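Local coordinates for protein ATP:cob(I)alamin adenosyltransferase, putative (Burkholderia thailandensis, PDB 2ZHY) that probably adenosylates the cobalt of cobalamin, using ATP and a reductant to turn cob(II)alamin into adenosylcobalamin with release of triphosphate, as a homotrimer, at residues V127-E132 with L155-F160; S44-L49 with H122-V127. All blocks are in the same frame, centred on the assembly; numbering follows the deposited sequence.

Contact 1 (V127-E132 with L155-F160)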
loop_
_atom_site.group_PDB
_atom_site.type_symbol
_atom_site.label_atom_id
_atom_site.label_comp_id
_atom_site.label_asym_id
_atom_site.label_seq_id
_atom_site.Cartn_x
_atom_site.Cartn_y
_atom_site.Cartn_z
ATOM N N VAL B 127 6.169 2.304 0.358
ATOM C CA VAL B 127 5.282 2.501 -0.776
ATOM C C VAL B 127 5.987 3.405 -1.781
ATOM O O VAL B 127 5.787 3.280 -2.993
ATOM C CB VAL B 127 3.952 3.142 -0.348
ATOM C CG1 VAL B 127 3.069 3.372 -1.573
ATOM C CG2 VAL B 127 3.234 2.225 0.647
ATOM N N CYS B 128 6.819 4.310 -1.269
ATOM C CA CYS B 128 7.571 5.215 -2.132
ATOM C C CYS B 128 8.551 4.382 -2.953
ATOM O O CYS B 128 8.689 4.583 -4.157
ATOM C CB CYS B 128 8.329 6.254 -1.304
ATOM S SG CYS B 128 9.163 7.527 -2.318
ATOM N N ARG B 129 9.226 3.439 -2.297
ATOM C CA ARG B 129 10.167 2.559 -2.982
ATOM C C ARG B 129 9.422 1.726 -4.023
ATOM O O ARG B 129 9.939 1.460 -5.103
ATOM C CB ARG B 129 10.866 1.638 -1.977
ATOM C CG ARG B 129 11.938 2.322 -1.138
ATOM C CD ARG B 129 13.059 2.839 -2.023
ATOM N NE ARG B 129 14.181 3.375 -1.253
ATOM C CZ ARG B 129 15.159 4.115 -1.771
ATOM N NH1 ARG B 129 15.164 4.408 -3.068
ATOM N NH2 ARG B 129 16.130 4.575 -0.988
ATOM N N ARG B 130 8.206 1.308 -3.687
ATOM C CA ARG B 130 7.388 0.532 -4.610
ATOM C C ARG B 130 7.071 1.372 -5.853
ATOM O O ARG B 130 7.111 0.877 -6.981
ATOM C CB ARG B 130 6.085 0.103 -3.928
ATOM C CG ARG B 130 5.082 -0.546 -4.862
ATOM C CD ARG B 130 4.373 -1.719 -4.182
ATOM N NE ARG B 130 3.623 -1.331 -2.985
ATOM C CZ ARG B 130 2.467 -0.672 -2.992
ATOM N NH1 ARG B 130 1.903 -0.303 -4.140
ATOM N NH2 ARG B 130 1.852 -0.414 -1.846
ATOM N N ALA B 131 6.757 2.645 -5.645
ATOM C CA ALA B 131 6.443 3.530 -6.764
ATOM C C ALA B 131 7.701 3.717 -7.611
ATOM O O ALA B 131 7.628 3.817 -8.836
ATOM C CB ALA B 131 5.949 4.881 -6.247
ATOM N N GLU B 132 8.855 3.767 -6.951
ATOM C CA GLU B 132 10.113 3.934 -7.669
ATOM C C GLU B 132 10.366 2.737 -8.581
ATOM O O GLU B 132 10.848 2.902 -9.698
ATOM C CB GLU B 132 11.283 4.102 -6.696
ATOM C CG GLU B 132 12.656 4.121 -7.384
ATOM C CD GLU B 132 13.799 4.411 -6.421
ATOM O OE1 GLU B 132 13.741 3.934 -5.270
ATOM O OE2 GLU B 132 14.759 5.109 -6.819
ATOM N N LEU B 155 12.966 11.032 -1.934
ATOM C CA LEU B 155 11.833 11.031 -1.012
ATOM C C LEU B 155 11.858 9.798 -0.104
ATOM O O LEU B 155 11.540 9.896 1.081
ATOM C CB LEU B 155 10.512 11.089 -1.788
ATOM C CG LEU B 155 9.204 11.068 -0.982
ATOM C CD1 LEU B 155 9.241 12.152 0.085
ATOM C CD2 LEU B 155 8.010 11.276 -1.920
ATOM N N SER B 156 12.230 8.644 -0.657
ATOM C CA SER B 156 12.311 7.420 0.136
ATOM C C SER B 156 13.249 7.671 1.317
ATOM O O SER B 156 12.919 7.368 2.458
ATOM C CB SER B 156 12.856 6.255 -0.704
ATOM O OG SER B 156 11.968 5.914 -1.753
ATOM N N ASP B 157 14.421 8.231 1.037
ATOM C CA ASP B 157 15.386 8.518 2.094
ATOM C C ASP B 157 14.888 9.576 3.070
ATOM O O ASP B 157 15.201 9.522 4.262
ATOM C CB ASP B 157 16.721 8.968 1.496
ATOM C CG ASP B 157 17.429 7.853 0.757
ATOM O OD1 ASP B 157 17.370 6.698 1.233
ATOM O OD2 ASP B 157 18.048 8.128 -0.289
ATOM N N LEU B 158 14.118 10.539 2.569
ATOM C CA LEU B 158 13.589 11.607 3.409
ATOM C C LEU B 158 12.512 11.068 4.351
ATOM O O LEU B 158 12.424 11.484 5.501
ATOM C CB LEU B 158 13.025 12.743 2.545
ATOM C CG LEU B 158 12.453 13.948 3.300
ATOM C CD1 LEU B 158 13.515 14.510 4.252
ATOM C CD2 LEU B 158 11.987 15.014 2.298
ATOM N N LEU B 159 11.698 10.135 3.867
ATOM C CA LEU B 159 10.654 9.545 4.706
ATOM C C LEU B 159 11.308 8.721 5.826
ATOM O O LEU B 159 10.804 8.662 6.949
ATOM C CB LEU B 159 9.720 8.681 3.847
ATOM C CG LEU B 159 8.840 9.523 2.914
ATOM C CD1 LEU B 159 8.225 8.663 1.818
ATOM C CD2 LEU B 159 7.757 10.222 3.754
ATOM N N PHE B 160 12.439 8.093 5.520
ATOM C CA PHE B 160 13.172 7.326 6.526
ATOM C C PHE B 160 13.638 8.311 7.607
ATOM O O PHE B 160 13.452 8.083 8.804
ATOM C CB PHE B 160 14.394 6.657 5.888
ATOM C CG PHE B 160 15.287 5.943 6.870
ATOM C CD1 PHE B 160 14.976 4.657 7.310
ATOM C CD2 PHE B 160 16.443 6.555 7.350
ATOM C CE1 PHE B 160 15.806 3.989 8.213
ATOM C CE2 PHE B 160 17.278 5.899 8.254
ATOM C CZ PHE B 160 16.962 4.613 8.686
#
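R129 folds over S156 through the shape of its chain: CG stands beside the backbone N, anti to the carbonyl carbon, and a single bend at chi2 (-62°) carries the guanidinium across to helix 146-169. One face of that group settles on S156 CB, which stands 3.2 Å from R129 NE, displaced toward the rim of the plane. Beyond the serine, R129 NH2 reaches D157 OD1 at 3.3 Å in a salt bridge; the guanidinium and carboxylate planes stand 78° apart, and the oxygen approaches obliquely. The other terminal nitrogen is held more closely: R129 NH1 donates to E132 OE1 at 2.7 Å, the acceptor lying in the guanidinium plane and using its syn lone pair. The two terminal nitrogens thus face different carboxylates, the in-plane bond to E132 fixing the rotation of the group more firmly than the longer ion pair to D157. Both acids have further partners on the second subunit, where K28 pairs with E132 OE2 and R11 with D157 OD2.

Deeper between the helices, C128 sends its sulfur toward S156 and the side chain of L155. C128 SG meets L155 CG at 3.8 Å and lies 3.3 Å from S156 OG, while C128 CB rests on L159 CD1 at 3.9 Å. The buried serine hydroxyl is hydrogen-bonded to V152 O, a turn earlier in its own helix. C128 and S156 mark the closest backbone approach, with CA atoms 5.7 Å apart, and the segment axes run 9.4 Å apart at 174°. This is an antiparallel helix pair of the PduO-type adenosyltransferase bundle, with C128 and the leucines inside and charges along one border, where R129 and E132 of the ATP site meet D157 of the magnesium site.

Contact 2 (S44-L49 with H122-V127)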
loop_
_atom_site.group_PDB
_atom_site.type_symbol
_atom_site.label_atom_id
_atom_site.label_comp_id
_atom_site.label_asym_id
_atom_site.label_seq_id
_atom_site.Cartn_x
_atom_site.Cartn_y
_atom_site.Cartn_z
ATOM N N SER B 44 -1.461 9.058 -1.078
ATOM C CA SER B 44 -2.567 8.788 -0.173
ATOM C C SER B 44 -2.060 8.362 1.211
ATOM O O SER B 44 -2.612 8.783 2.230
ATOM C CB SER B 44 -3.487 7.722 -0.779
ATOM O OG SER B 44 -4.015 8.179 -2.021
ATOM N N GLN B 45 -1.014 7.539 1.260
ATOM C CA GLN B 45 -0.466 7.117 2.548
ATOM C C GLN B 45 0.098 8.325 3.290
ATOM O O GLN B 45 0.003 8.411 4.513
ATOM C CB GLN B 45 0.638 6.060 2.379
ATOM C CG GLN B 45 0.129 4.634 2.111
ATOM C CD GLN B 45 -0.655 4.026 3.274
ATOM O OE1 GLN B 45 -0.699 4.572 4.374
ATOM N NE2 GLN B 45 -1.265 2.877 3.028
ATOM N N ILE B 46 0.690 9.259 2.555
ATOM C CA ILE B 46 1.232 10.458 3.192
ATOM C C ILE B 46 0.062 11.251 3.770
ATOM O O ILE B 46 0.178 11.854 4.835
ATOM C CB ILE B 46 2.038 11.326 2.185
ATOM C CG1 ILE B 46 3.383 10.645 1.893
ATOM C CG2 ILE B 46 2.259 12.736 2.745
ATOM C CD1 ILE B 46 4.185 11.290 0.764
ATOM N N GLY B 47 -1.069 11.223 3.072
ATOM C CA GLY B 47 -2.245 11.920 3.555
ATOM C C GLY B 47 -2.680 11.331 4.888
ATOM O O GLY B 47 -3.200 12.046 5.747
ATOM N N VAL B 48 -2.468 10.028 5.068
ATOM C CA VAL B 48 -2.830 9.374 6.327
ATOM C C VAL B 48 -1.860 9.842 7.408
ATOM O O VAL B 48 -2.261 10.133 8.536
ATOM C CB VAL B 48 -2.775 7.835 6.202
ATOM C CG1 VAL B 48 -3.076 7.177 7.553
ATOM C CG2 VAL B 48 -3.780 7.376 5.170
ATOM N N LEU B 49 -0.582 9.929 7.051
ATOM C CA LEU B 49 0.440 10.391 7.984
ATOM C C LEU B 49 0.110 11.832 8.414
ATOM O O LEU B 49 0.280 12.197 9.581
ATOM C CB LEU B 49 1.819 10.375 7.311
ATOM C CG LEU B 49 3.084 10.133 8.151
ATOM C CD1 LEU B 49 4.224 10.928 7.534
ATOM C CD2 LEU B 49 2.887 10.527 9.610
ATOM N N HIS B 122 7.344 5.098 7.846
ATOM C CA HIS B 122 8.073 3.962 7.287
ATOM C C HIS B 122 7.232 3.262 6.220
ATOM O O HIS B 122 7.764 2.770 5.234
ATOM C CB HIS B 122 8.469 2.980 8.396
ATOM C CG HIS B 122 9.740 3.352 9.098
ATOM N ND1 HIS B 122 10.967 3.320 8.475
ATOM C CD2 HIS B 122 9.969 3.799 10.355
ATOM C CE1 HIS B 122 11.898 3.732 9.317
ATOM N NE2 HIS B 122 11.318 4.029 10.465
ATOM N N VAL B 123 5.917 3.213 6.416
ATOM C CA VAL B 123 5.037 2.607 5.420
ATOM C C VAL B 123 5.128 3.473 4.159
ATOM O O VAL B 123 5.293 2.958 3.048
ATOM C CB VAL B 123 3.563 2.554 5.910
ATOM C CG1 VAL B 123 2.636 2.205 4.753
ATOM C CG2 VAL B 123 3.412 1.497 7.012
ATOM N N CYS B 124 5.039 4.790 4.335
ATOM C CA CYS B 124 5.128 5.712 3.201
ATOM C C CYS B 124 6.447 5.459 2.461
ATOM O O CYS B 124 6.478 5.403 1.233
ATOM C CB CYS B 124 5.062 7.168 3.683
ATOM S SG CYS B 124 3.439 7.678 4.325
ATOM N N ARG B 125 7.525 5.289 3.221
ATOM C CA ARG B 125 8.844 5.018 2.653
ATOM C C ARG B 125 8.839 3.763 1.772
ATOM O O ARG B 125 9.419 3.768 0.685
ATOM C CB ARG B 125 9.880 4.849 3.777
ATOM C CG ARG B 125 11.288 4.419 3.316
ATOM C CD ARG B 125 12.203 4.142 4.514
ATOM N NE ARG B 125 11.696 3.042 5.340
ATOM C CZ ARG B 125 11.829 1.748 5.041
ATOM N NH1 ARG B 125 12.468 1.371 3.941
ATOM N NH2 ARG B 125 11.281 0.826 5.823
ATOM N N THR B 126 8.197 2.688 2.233
ATOM C CA THR B 126 8.171 1.454 1.451
ATOM C C THR B 126 7.279 1.589 0.224
ATOM O O THR B 126 7.593 1.056 -0.837
ATOM C CB THR B 126 7.718 0.226 2.303
ATOM O OG1 THR B 126 6.387 0.425 2.787
ATOM C CG2 THR B 126 8.666 0.025 3.488
ATOM N N VAL B 127 6.169 2.304 0.358
ATOM C CA VAL B 127 5.282 2.501 -0.776
ATOM C C VAL B 127 5.987 3.405 -1.781
ATOM O O VAL B 127 5.787 3.280 -2.993
ATOM C CB VAL B 127 3.952 3.142 -0.348
ATOM C CG1 VAL B 127 3.069 3.372 -1.573
ATOM C CG2 VAL B 127 3.234 2.225 0.647
#
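C124 lays its sulfur against the backbone where Q45 joins I46, bringing helices 31-50 and 116-139 together as antiparallel neighbours in the helical bundle of the subunit. The segment axes approach to 9.2 Å with their directions 171° apart, and all the touching residues are buried.

The apolar contacts centre on C124 SG. Placed beside its own backbone N by a chi1 of -70°, the sulfur touches I46 CG1 and Q45 CB, each 3.8 Å away, and has L49 CB a little farther off, one turn along. I46 also packs on I65 and L69 of helix 56-77, and L49 on L62 of the same helix.

Q45 adds a contact of mixed character. Its chain bends at chi2 (-65°), so that its middle and its amide touch different valines of helix 116-139. The amide carbon Q45 CD meets V123 CG1 at 4.0 Å, the two side chains approaching at a slant, whereas the aliphatic Q45 CG comes within 4.2 Å of V127 CG2, with those side chains crossing at about a right angle. Q45 also packs on V123 of the third subunit, which places this side of the pair at the trimer interface.

Hydrogen bonds run within helix 116-139. R125 NE donates to H122 ND1, nearly in the imidazole plane, at 3.2 Å; the same guanidinium forms a salt bridge with D40 of the second subunit. V123 O receives both the amide of V127 and the hydroxyl of T126, whose OG1 bends back to it at 2.8 Å.

The last group is plain van der Waals contact with main chain: C124 SG rests against the peptide that links Q45 to I46, 3.5 Å from Q45 O and 3.6 Å from I46 N.

In the fold
Helix 116-139 carries one segment of each contact, and V127 belongs to both. Contact 2 joins this helix to helix 31-50 and contact 1 joins it to helix 146-169, with centres about 9 Å apart. They touch directly where L159 CD1 of contact 1 lies 3.7 Å from C124 C of contact 2, and where F160 CB packs on R125 CD at 3.6 Å. Contact 1 holds ATP- and magnesium-binding residues. The side chain of R129 is about 3 Å from that of N153, which also binds magnesium. Contact 2 includes none of the binding residues; V127, common to both contacts, comes to about 7 Å from R129, side chain to side chain. Both reach the second subunit.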